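Local atomic coordinates of caspase-1 subunit p19/18 (Spodoptera frugiperda, PDB entry 1M72), a protein that cleaves proteins as a cysteine endopeptidase of the caspase family and probably takes part in the protease cascade that carries out apoptosis. Residues Ile36-Glu41 / Pro76-Glu81; Phe43-Leu48 / Met113-Asp118; Cys100-Val105 / Pro142-Ile147; Phe182-Ser187 / Thr256-Arg261. All blocks are in the same frame, centred on the assembly; numbering follows the deposited sequence.

Contact 1 (Ile36-Glu41 / Pro76-Glu81)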
# COMPACT_ATOMS: atom_id res chain seq x y z
N ILE C 36 -16.25 -11.53 5.54
CA ILE C 36 -16.08 -12.17 6.85
C ILE C 36 -15.53 -11.16 7.85
O ILE C 36 -14.49 -10.57 7.62
CB ILE C 36 -15.03 -13.30 6.85
CG1 ILE C 36 -15.27 -14.29 5.74
CG2 ILE C 36 -15.07 -14.00 8.18
CD1 ILE C 36 -14.15 -15.34 5.74
N ILE C 37 -16.22 -10.99 8.97
CA ILE C 37 -15.74 -10.07 9.98
C ILE C 37 -15.31 -10.83 11.25
O ILE C 37 -16.10 -11.56 11.85
CB ILE C 37 -16.83 -9.03 10.32
CG1 ILE C 37 -17.18 -8.23 9.04
CG2 ILE C 37 -16.34 -8.10 11.42
CD1 ILE C 37 -18.43 -7.27 9.17
N PHE C 38 -14.06 -10.72 11.63
CA PHE C 38 -13.62 -11.36 12.86
C PHE C 38 -13.53 -10.23 13.84
O PHE C 38 -12.60 -9.45 13.82
CB PHE C 38 -12.27 -12.04 12.72
CG PHE C 38 -12.28 -13.15 11.74
CD1 PHE C 38 -11.98 -12.91 10.40
CD2 PHE C 38 -12.63 -14.44 12.14
CE1 PHE C 38 -12.00 -13.94 9.46
CE2 PHE C 38 -12.66 -15.50 11.22
CZ PHE C 38 -12.34 -15.25 9.86
N ASN C 39 -14.53 -10.18 14.70
CA ASN C 39 -14.66 -9.14 15.73
C ASN C 39 -14.24 -9.69 17.08
O ASN C 39 -14.84 -10.68 17.56
CB ASN C 39 -16.11 -8.69 15.77
CG ASN C 39 -16.31 -7.55 16.69
OD1 ASN C 39 -17.29 -7.51 17.41
ND2 ASN C 39 -15.39 -6.62 16.68
N HIS C 40 -13.24 -9.04 17.69
CA HIS C 40 -12.70 -9.50 18.98
C HIS C 40 -12.88 -8.51 20.07
O HIS C 40 -12.22 -7.48 20.05
CB HIS C 40 -11.21 -9.79 18.87
CG HIS C 40 -10.90 -10.96 18.01
ND1 HIS C 40 -10.96 -12.26 18.48
CD2 HIS C 40 -10.61 -11.04 16.69
CE1 HIS C 40 -10.73 -13.09 17.48
NE2 HIS C 40 -10.52 -12.38 16.39
N GLU C 41 -13.73 -8.83 21.04
CA GLU C 41 -13.96 -7.89 22.15
C GLU C 41 -13.28 -8.26 23.47
O GLU C 41 -12.87 -7.39 24.24
CB GLU C 41 -15.47 -7.71 22.39
CG GLU C 41 -15.85 -6.51 23.32
CD GLU C 41 -17.37 -6.31 23.48
OE1 GLU C 41 -18.15 -7.29 23.28
OE2 GLU C 41 -17.78 -5.18 23.82
N PRO C 76 -17.63 -13.71 16.22
CA PRO C 76 -17.25 -13.09 17.48
C PRO C 76 -16.29 -13.89 18.34
O PRO C 76 -16.53 -15.07 18.63
CB PRO C 76 -18.61 -12.84 18.16
CG PRO C 76 -19.37 -14.08 17.78
CD PRO C 76 -18.98 -14.33 16.31
N ASN C 77 -15.17 -13.25 18.68
CA ASN C 77 -14.14 -13.81 19.55
C ASN C 77 -13.62 -15.22 19.36
O ASN C 77 -13.59 -15.99 20.31
CB ASN C 77 -14.62 -13.66 21.00
CG ASN C 77 -14.92 -12.23 21.33
OD1 ASN C 77 -14.05 -11.36 21.19
ND2 ASN C 77 -16.16 -11.96 21.72
N LEU C 78 -13.16 -15.54 18.17
CA LEU C 78 -12.67 -16.86 17.92
C LEU C 78 -11.21 -17.03 18.39
O LEU C 78 -10.48 -16.05 18.57
CB LEU C 78 -12.76 -17.17 16.42
CG LEU C 78 -14.10 -17.24 15.65
CD1 LEU C 78 -13.81 -17.81 14.23
CD2 LEU C 78 -15.14 -18.16 16.37
N LYS C 79 -10.83 -18.29 18.63
CA LYS C 79 -9.48 -18.67 19.00
C LYS C 79 -8.71 -18.70 17.67
O LYS C 79 -9.31 -18.82 16.59
CB LYS C 79 -9.48 -20.06 19.63
CG LYS C 79 -10.11 -20.11 21.03
CD LYS C 79 -10.24 -21.53 21.55
CE LYS C 79 -8.88 -22.11 21.93
NZ LYS C 79 -8.99 -23.51 22.48
N SER C 80 -7.39 -18.62 17.73
CA SER C 80 -6.60 -18.61 16.52
C SER C 80 -6.85 -19.75 15.52
O SER C 80 -6.83 -19.56 14.29
CB SER C 80 -5.13 -18.54 16.87
OG SER C 80 -4.35 -18.60 15.69
N GLU C 81 -7.10 -20.94 16.05
CA GLU C 81 -7.32 -22.09 15.20
C GLU C 81 -8.66 -22.01 14.53
O GLU C 81 -8.86 -22.59 13.46
CB GLU C 81 -7.21 -23.39 16.01
CG GLU C 81 -5.82 -23.63 16.63
CD GLU C 81 -4.70 -23.82 15.60
OE1 GLU C 81 -4.54 -22.94 14.71
OE2 GLU C 81 -3.97 -24.85 15.68
O HOH W 1 -18.01 -9.57 22.15

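Contact 2 (Phe43-Leu48 / Met113-Asp118)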
# COMPACT_ATOMS: atom_id res chain seq x y z
N PHE C 43 -10.51 -11.11 25.57
CA PHE C 43 -9.38 -12.00 25.40
C PHE C 43 -9.03 -12.86 26.61
O PHE C 43 -9.15 -12.39 27.74
CB PHE C 43 -8.14 -11.17 25.02
CG PHE C 43 -8.36 -10.29 23.81
CD1 PHE C 43 -9.05 -9.08 23.93
CD2 PHE C 43 -7.96 -10.73 22.54
CE1 PHE C 43 -9.36 -8.32 22.78
CE2 PHE C 43 -8.26 -9.98 21.40
CZ PHE C 43 -8.97 -8.77 21.51
N ASP C 44 -8.59 -14.09 26.37
CA ASP C 44 -8.17 -15.00 27.43
C ASP C 44 -6.69 -14.80 27.71
O ASP C 44 -6.04 -15.68 28.24
CB ASP C 44 -8.41 -16.48 27.06
CG ASP C 44 -9.88 -16.80 26.81
OD1 ASP C 44 -10.76 -16.10 27.35
OD2 ASP C 44 -10.15 -17.77 26.07
N ILE C 45 -6.18 -13.62 27.35
CA ILE C 45 -4.79 -13.21 27.58
C ILE C 45 -4.86 -12.10 28.65
O ILE C 45 -5.37 -10.98 28.41
CB ILE C 45 -4.18 -12.67 26.29
CG1 ILE C 45 -4.08 -13.82 25.26
CG2 ILE C 45 -2.83 -12.01 26.59
CD1 ILE C 45 -4.31 -13.41 23.81
N HIS C 46 -4.34 -12.42 29.83
CA HIS C 46 -4.42 -11.49 30.95
C HIS C 46 -3.98 -10.04 30.71
O HIS C 46 -4.55 -9.14 31.31
CB HIS C 46 -3.68 -12.06 32.17
CG HIS C 46 -3.76 -11.18 33.39
ND1 HIS C 46 -4.94 -10.95 34.07
CD2 HIS C 46 -2.81 -10.44 34.02
CE1 HIS C 46 -4.71 -10.11 35.07
NE2 HIS C 46 -3.43 -9.78 35.05
N SER C 47 -3.00 -9.80 29.85
CA SER C 47 -2.51 -8.44 29.63
C SER C 47 -3.32 -7.59 28.65
O SER C 47 -3.03 -6.40 28.45
CB SER C 47 -1.06 -8.50 29.17
OG SER C 47 -0.93 -9.37 28.05
N LEU C 48 -4.32 -8.21 28.05
CA LEU C 48 -5.14 -7.54 27.07
C LEU C 48 -6.51 -7.13 27.64
O LEU C 48 -7.32 -7.97 28.09
CB LEU C 48 -5.32 -8.45 25.83
CG LEU C 48 -4.09 -8.83 25.01
CD1 LEU C 48 -4.48 -9.61 23.75
CD2 LEU C 48 -3.39 -7.58 24.63
N MET C 113 1.73 -8.65 14.02
CA MET C 113 0.96 -9.55 14.86
C MET C 113 -0.50 -9.13 15.12
O MET C 113 -0.79 -7.95 15.31
CB MET C 113 1.75 -9.71 16.17
CG MET C 113 1.20 -10.62 17.23
SD MET C 113 2.02 -10.31 18.90
CE MET C 113 3.79 -10.27 18.46
N LEU C 114 -1.39 -10.12 15.10
CA LEU C 114 -2.79 -9.95 15.42
C LEU C 114 -3.13 -10.93 16.56
O LEU C 114 -2.56 -12.03 16.66
CB LEU C 114 -3.67 -10.24 14.19
CG LEU C 114 -3.51 -9.15 13.13
CD1 LEU C 114 -4.30 -9.50 11.92
CD2 LEU C 114 -3.98 -7.83 13.69
N TYR C 115 -4.08 -10.56 17.43
CA TYR C 115 -4.48 -11.46 18.51
C TYR C 115 -5.84 -12.08 18.28
O TYR C 115 -6.78 -11.43 17.87
CB TYR C 115 -4.52 -10.75 19.88
CG TYR C 115 -3.17 -10.49 20.52
CD1 TYR C 115 -2.56 -9.25 20.39
CD2 TYR C 115 -2.47 -11.52 21.19
CE1 TYR C 115 -1.28 -9.00 20.91
CE2 TYR C 115 -1.17 -11.29 21.73
CZ TYR C 115 -0.59 -10.02 21.57
OH TYR C 115 0.66 -9.74 22.05
N ALA C 116 -5.91 -13.38 18.53
CA ALA C 116 -7.16 -14.12 18.48
C ALA C 116 -7.63 -14.04 19.94
O ALA C 116 -7.09 -13.26 20.72
CB ALA C 116 -6.90 -15.55 18.10
N LYS C 117 -8.59 -14.87 20.34
CA LYS C 117 -9.05 -14.83 21.72
C LYS C 117 -7.98 -15.40 22.64
O LYS C 117 -7.73 -14.87 23.72
CB LYS C 117 -10.33 -15.64 21.90
CG LYS C 117 -10.78 -15.70 23.36
CD LYS C 117 -12.11 -16.39 23.52
CE LYS C 117 -11.93 -17.87 23.49
NZ LYS C 117 -13.25 -18.55 23.51
N ASP C 118 -7.34 -16.47 22.18
CA ASP C 118 -6.32 -17.18 22.94
C ASP C 118 -4.85 -16.86 22.68
O ASP C 118 -4.04 -16.90 23.59
CB ASP C 118 -6.55 -18.68 22.72
CG ASP C 118 -6.45 -19.07 21.24
OD1 ASP C 118 -6.61 -18.19 20.37
OD2 ASP C 118 -6.22 -20.25 20.94

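Contact 3 (Cys100-Val105 / Pro142-Ile147)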
# COMPACT_ATOMS: atom_id res chain seq x y z
N CYS C 100 -15.99 -10.74 -5.61
CA CYS C 100 -14.82 -10.55 -4.76
C CYS C 100 -14.94 -11.20 -3.36
O CYS C 100 -15.90 -11.94 -3.07
CB CYS C 100 -14.64 -9.02 -4.55
SG CYS C 100 -16.02 -8.25 -3.55
N LEU C 101 -13.95 -10.94 -2.52
CA LEU C 101 -13.94 -11.43 -1.14
C LEU C 101 -13.43 -10.29 -0.27
O LEU C 101 -12.54 -9.54 -0.68
CB LEU C 101 -13.01 -12.62 -0.95
CG LEU C 101 -12.73 -13.05 0.50
CD1 LEU C 101 -13.90 -13.86 1.01
CD2 LEU C 101 -11.40 -13.87 0.59
N LEU C 102 -14.05 -10.13 0.88
CA LEU C 102 -13.69 -9.12 1.84
C LEU C 102 -13.52 -9.81 3.18
O LEU C 102 -14.41 -10.54 3.63
CB LEU C 102 -14.80 -8.08 1.95
CG LEU C 102 -14.41 -6.85 2.81
CD1 LEU C 102 -15.25 -5.62 2.37
CD2 LEU C 102 -14.58 -7.14 4.35
N VAL C 103 -12.37 -9.59 3.82
CA VAL C 103 -12.14 -10.13 5.16
C VAL C 103 -11.81 -8.89 6.05
O VAL C 103 -11.04 -8.02 5.64
CB VAL C 103 -10.92 -11.10 5.18
CG1 VAL C 103 -10.65 -11.58 6.58
CG2 VAL C 103 -11.13 -12.26 4.24
N ALA C 104 -12.42 -8.80 7.24
CA ALA C 104 -12.11 -7.70 8.17
C ALA C 104 -11.70 -8.27 9.55
O ALA C 104 -12.24 -9.29 10.01
CB ALA C 104 -13.34 -6.75 8.33
N VAL C 105 -10.76 -7.63 10.21
CA VAL C 105 -10.35 -8.10 11.52
C VAL C 105 -10.29 -6.90 12.43
O VAL C 105 -9.67 -5.90 12.09
CB VAL C 105 -8.97 -8.81 11.45
CG1 VAL C 105 -8.55 -9.32 12.85
CG2 VAL C 105 -9.04 -9.98 10.51
N PRO C 142 -10.90 -9.09 -7.15
CA PRO C 142 -10.36 -8.40 -5.98
C PRO C 142 -10.59 -9.11 -4.64
O PRO C 142 -11.69 -9.56 -4.33
CB PRO C 142 -11.03 -7.02 -6.05
CG PRO C 142 -12.33 -7.31 -6.66
CD PRO C 142 -12.01 -8.33 -7.75
N LYS C 143 -9.52 -9.20 -3.85
CA LYS C 143 -9.54 -9.82 -2.53
C LYS C 143 -9.15 -8.70 -1.54
O LYS C 143 -8.01 -8.24 -1.51
CB LYS C 143 -8.57 -11.02 -2.51
CG LYS C 143 -8.98 -12.07 -3.56
CD LYS C 143 -7.89 -13.05 -3.90
CE LYS C 143 -6.99 -12.52 -5.02
NZ LYS C 143 -7.58 -12.78 -6.39
N LEU C 144 -10.14 -8.27 -0.76
CA LEU C 144 -10.00 -7.17 0.19
C LEU C 144 -9.81 -7.54 1.67
O LEU C 144 -10.51 -8.39 2.24
CB LEU C 144 -11.21 -6.23 0.04
CG LEU C 144 -11.73 -6.09 -1.40
CD1 LEU C 144 -13.02 -5.28 -1.44
CD2 LEU C 144 -10.69 -5.42 -2.28
N PHE C 145 -8.87 -6.84 2.31
CA PHE C 145 -8.58 -7.09 3.70
C PHE C 145 -8.54 -5.80 4.49
O PHE C 145 -7.81 -4.87 4.13
CB PHE C 145 -7.26 -7.86 3.83
CG PHE C 145 -7.30 -9.20 3.17
CD1 PHE C 145 -7.15 -9.32 1.78
CD2 PHE C 145 -7.63 -10.34 3.90
CE1 PHE C 145 -7.34 -10.53 1.12
CE2 PHE C 145 -7.83 -11.57 3.26
CZ PHE C 145 -7.69 -11.67 1.87
N PHE C 146 -9.31 -5.74 5.57
CA PHE C 146 -9.33 -4.55 6.40
C PHE C 146 -8.94 -4.92 7.80
O PHE C 146 -9.53 -5.81 8.42
CB PHE C 146 -10.69 -3.90 6.36
CG PHE C 146 -11.04 -3.36 5.03
CD1 PHE C 146 -11.64 -4.20 4.06
CD2 PHE C 146 -10.75 -2.05 4.70
CE1 PHE C 146 -11.93 -3.71 2.79
CE2 PHE C 146 -11.03 -1.54 3.42
CZ PHE C 146 -11.63 -2.38 2.45
N ILE C 147 -7.93 -4.23 8.32
CA ILE C 147 -7.46 -4.55 9.65
C ILE C 147 -7.46 -3.41 10.63
O ILE C 147 -6.75 -2.40 10.44
CB ILE C 147 -6.04 -5.15 9.57
CG1 ILE C 147 -6.08 -6.40 8.69
CG2 ILE C 147 -5.52 -5.48 10.97
CD1 ILE C 147 -4.81 -6.70 8.13

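Contact 4 (Phe182-Ser187 / Thr256-Arg261)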
# COMPACT_ATOMS: atom_id res chain seq x y z
N PHE C 182 -4.80 -8.03 -4.62
CA PHE C 182 -5.04 -7.96 -3.19
C PHE C 182 -5.00 -6.47 -2.82
O PHE C 182 -4.21 -5.69 -3.39
CB PHE C 182 -3.94 -8.70 -2.38
CG PHE C 182 -4.08 -10.20 -2.39
CD1 PHE C 182 -4.64 -10.88 -1.29
CD2 PHE C 182 -3.67 -10.95 -3.51
CE1 PHE C 182 -4.81 -12.29 -1.30
CE2 PHE C 182 -3.82 -12.35 -3.53
CZ PHE C 182 -4.40 -13.03 -2.42
N LEU C 183 -5.88 -6.12 -1.89
CA LEU C 183 -5.92 -4.79 -1.34
C LEU C 183 -5.89 -5.05 0.16
O LEU C 183 -6.77 -5.74 0.70
CB LEU C 183 -7.21 -4.08 -1.69
CG LEU C 183 -7.36 -2.69 -1.04
CD1 LEU C 183 -6.23 -1.82 -1.48
CD2 LEU C 183 -8.72 -2.09 -1.44
N ILE C 184 -4.90 -4.50 0.83
CA ILE C 184 -4.76 -4.72 2.25
C ILE C 184 -4.65 -3.40 2.95
O ILE C 184 -3.60 -2.69 2.89
CB ILE C 184 -3.50 -5.62 2.58
CG1 ILE C 184 -3.62 -6.98 1.89
CG2 ILE C 184 -3.37 -5.82 4.13
CD1 ILE C 184 -2.36 -7.88 2.02
N ALA C 185 -5.75 -3.09 3.65
CA ALA C 185 -5.88 -1.84 4.39
C ALA C 185 -5.75 -1.96 5.91
O ALA C 185 -6.61 -2.55 6.58
CB ALA C 185 -7.17 -1.18 4.05
N PHE C 186 -4.67 -1.36 6.42
CA PHE C 186 -4.43 -1.31 7.86
C PHE C 186 -4.84 0.08 8.37
O PHE C 186 -4.62 1.11 7.71
CB PHE C 186 -2.94 -1.56 8.19
CG PHE C 186 -2.60 -3.03 8.48
CD1 PHE C 186 -2.22 -3.89 7.44
CD2 PHE C 186 -2.58 -3.51 9.79
CE1 PHE C 186 -1.81 -5.21 7.71
CE2 PHE C 186 -2.17 -4.84 10.07
CZ PHE C 186 -1.79 -5.68 9.04
N SER C 187 -5.49 0.08 9.52
CA SER C 187 -5.94 1.29 10.20
C SER C 187 -4.79 2.23 10.49
O SER C 187 -4.97 3.43 10.65
CB SER C 187 -6.59 0.92 11.55
OG SER C 187 -5.67 0.24 12.42
N THR C 256 -2.36 -0.87 1.31
CA THR C 256 -1.43 -1.63 0.47
C THR C 256 -2.20 -2.25 -0.67
O THR C 256 -3.12 -3.04 -0.47
CB THR C 256 -0.68 -2.73 1.29
OG1 THR C 256 0.01 -2.12 2.39
CG2 THR C 256 0.36 -3.46 0.41
N SER C 257 -1.81 -1.89 -1.88
CA SER C 257 -2.52 -2.39 -3.04
C SER C 257 -1.67 -3.08 -4.08
O SER C 257 -0.58 -2.59 -4.46
CB SER C 257 -3.32 -1.22 -3.69
OG SER C 257 -3.71 -1.47 -5.03
N MET C 258 -2.19 -4.25 -4.49
CA MET C 258 -1.65 -5.08 -5.55
C MET C 258 -2.74 -5.12 -6.66
O MET C 258 -2.65 -5.94 -7.57
CB MET C 258 -1.41 -6.52 -5.10
CG MET C 258 -0.08 -6.77 -4.41
SD MET C 258 0.12 -5.96 -2.83
CE MET C 258 -1.02 -6.70 -1.80
N LEU C 259 -3.75 -4.25 -6.56
CA LEU C 259 -4.83 -4.21 -7.56
C LEU C 259 -4.34 -3.89 -8.95
O LEU C 259 -3.61 -2.93 -9.18
CB LEU C 259 -5.91 -3.20 -7.15
CG LEU C 259 -6.58 -3.53 -5.81
CD1 LEU C 259 -7.71 -2.57 -5.63
CD2 LEU C 259 -7.12 -5.02 -5.73
N THR C 260 -4.73 -4.73 -9.91
CA THR C 260 -4.31 -4.52 -11.30
C THR C 260 -5.41 -3.81 -12.14
O THR C 260 -5.22 -3.51 -13.33
CB THR C 260 -3.98 -5.88 -11.93
OG1 THR C 260 -5.14 -6.71 -11.87
CG2 THR C 260 -2.83 -6.58 -11.16
N ARG C 261 -6.57 -3.59 -11.54
CA ARG C 261 -7.65 -2.90 -12.22
C ARG C 261 -8.34 -2.02 -11.17
O ARG C 261 -8.06 -2.12 -9.98
CB ARG C 261 -8.66 -3.90 -12.81
CG ARG C 261 -8.03 -5.02 -13.67
CD ARG C 261 -9.12 -5.87 -14.27
NE ARG C 261 -8.56 -7.08 -14.88
CZ ARG C 261 -7.80 -7.09 -15.98
NH1 ARG C 261 -7.49 -5.95 -16.63
NH2 ARG C 261 -7.29 -8.24 -16.39
O HOH W 2 -1.15 -1.84 4.61

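Contact 1 (Ile36-Glu41 / Pro76-Glu81)
Pro76 and Asn39 form the last parallel bridge between strands 70-76 and 31-39. The CA of Pro76 makes a C-H contact with the Asn39 carbonyl oxygen, at 3.4 Å, while its ring and the Asn39 side chain project from the same face of the sheet. Asn77 follows, and its backbone N donates to the same oxygen, N to Asn39 O being 2.8 Å with an almost linear N-H...O angle of 176°. Here the chain leaves the strand with positive phi (47°), and the Asn77 side chain turns back to the backbone of the other segment. Its carboxamide oxygen OD1 takes the N-H of Glu41 at 2.6 Å, in the carbonyl plane and on a lone pair. The N-H of His42 is a second donor to OD1, so this oxygen gathers two successive backbone amides as the chain turns away from the sheet. On the amide's nitrogen side, a water accepts from ND2 of Asn77 and donates to OE1 of Glu41, tying the two side chains together. Leu78 next sends its carbonyl oxygen to the edge of the His40 imidazole, 3.2 Å from CE1, whereas its CD1 meets the Phe38 ring edge, 4.0 Å from CE2. Beyond it, Lys79 is the N-cap residue of helix 80-92, which reaches Phe38 and His40 through Ile83. The end of strand 70-76 and the loop residues Asn77 and Leu78 thus close against the end of strand 31-39, at the edge of the open alpha/beta sheet of the caspase fold, where 70-76 is the outermost strand within this chain.

Contact 2 (Phe43-Leu48 / Met113-Asp118)
Tyr115 and Leu48 are directed at each other by similar first torsions, each CG standing anti to its own carbonyl carbon (chi1 -76° and -63°); the extended second torsion of Leu48 then places its CD1 over one face of the phenol ring. CD1 lies 3.8 Å from the Tyr115 ring centroid and 20° off the normal, a CH-pi contact displaced toward the CG side, with CD1 3.6 Å from CG. Ile45 adds its CD1 obliquely to the same ring, 3.7 Å from Tyr115 CD2. The type I turn from Ile45 to Leu48, closed by a backbone bond from Leu48 N to Ile45 O, brings these two aliphatic chains to one tyrosine. Backbone pairing is limited to Asp44 N donating to Lys117 O at 2.9 Å. Alongside it the Asp44 carboxylate lies across the methylenes of Lys117, OD2 reaching CE at 3.1 Å. The lysine is bent at chi3, and its NZ stays 4.1 Å from OD2, too far for a salt bridge though close enough that some electrostatic attraction is likely. Phe43 turns the edge of its ring to the Ala116 carbonyl, CD2 to O being 3.2 Å. That ring also meets the imidazole of His108, a probable active-site residue, and the Tyr115 hydroxyl is hydrogen-bonded to Glu110. The loop between strand 31-39 and helix 54-67 therefore lies against the exit of strand 113-115, in the small antiparallel sheet with strands 109-110 and 120-121, while Ala116 packs on Ser80 and Ile83 of helix 80-92.

Contact 3 (Cys100-Val105 / Pro142-Ile147)
Five backbone hydrogen bonds join Cys100-Val105 to Pro142-Ile147, alternating in direction as parallel strands require. Leu144 N donates to Leu101 O and Val103 N to Leu144 O, both at 2.7 Å; Phe146 N then reaches Val103 O, and Val105 N closes on Phe146 O. The Leu101 N to Pro142 O bond at the entry is longer, 3.2 Å. Together they form the middle of the six-stranded, mostly parallel sheet of the caspase fold, where the two segment axes approach to 4.6 Å, their directions inclined by 12°. CA-H groups supplement the ladder, as where Ala104 CA approaches Phe146 O at 3.2 Å.

The side chains divide between two faces. One bears Leu102, Leu144, Ala104 and Phe146. With chi1 near trans (-172°), Leu102 carries its isobutyl end across the Phe146 side chain at about a right angle, its CD1 3.9 Å from CE1. The other face carries Leu101, Lys143, Val103, Phe145, Val105 and Ile147. Lys143 leads its amine away from the partner strand to the carbonyl oxygens of Lys141 and Leu138, which gives a buried ammonium two acceptors. Beyond the pair, Phe38 of strand 31-39 packs on Val103 and Val105, and Phe182 of strand 182-186 on Lys143 and Phe145, so both strands are interior to the sheet. Val103 and Phe145 are closely fitted: the valine CG2 stands obliquely to the aromatic ring, 3.5 Å from its CE2, while its CB is 3.6 Å from Phe145 CD2.

Contact 4 (Phe182-Ser187 / Thr256-Arg261)
The antiparallel end of the central caspase sheet is formed where Phe182-Ser187 pairs with Thr256-Arg261. Ile184 and Thr256 are a hydrogen-bonded pair: Ile184 N reaches Thr256 O at 2.6 Å, nearly linear at 177° and in the carbonyl plane. The return bond from Thr256 N meets Ile184 O at 2.7 Å from above that carbonyl's plane, 38° out of it. A water also donates to Ile184 O and is hydrogen-bonded to Thr256 OG1, so this oxygen has two partners. Leu183 and Ser257 make the next, non-hydrogen-bonded pair, in which Leu183 CD1 lies 3.7 Å from Ser257 CB.

Strand 254-257 is outermost only within its own chain. Thr256 and Ser257 also pair antiparallel with a strand of the second subunit, carrying the sheet across the interface with that subunit, as is well known for caspases. At the other end Met258 N donates to Phe182 O at 2.7 Å, and the chain then leaves the strand through an ST turn, Ser257 OG accepting from Leu259 N.

Met258 is bent at both chi2 and chi3 (each 66°), which folds its CE back to 3.6 Å from Phe182 CB and near Ile184 CD1. On the Leu183 and Ser257 face, Leu259 CD2 reaches Leu183 CB at 4.1 Å, and helix 221-235 covers this side with Ile221, Leu222 and Leu225. Trp127 of helix 125-128 packs against Phe182 and Ile184, and Pro253 of the second subunit against Met258.

Contacts 1, 3 and 4 step across one mixed sheet, in the strand order 70-76, 31-39, 98-106, 143-148, 182-186, 254-257. Centres of contacts 1 and 3 are about 14 Å apart, those of 3 and 4 about 9 Å, and both neighbouring pairs are joined by probable backbone hydrogen bonds. Contact 2 stands off the sheet, its centre about 11 Å from that of contact 1, which it meets through Ser80 and Leu78. Its segments alternate along the chain with those of contacts 1 and 3, whereas contact 4 comes last. The sheet thus runs from outer strand 70-76 to the subunit interface at 254-257, while contact 2 sits beside His108, probably catalytic, beyond the end of strand 98-106.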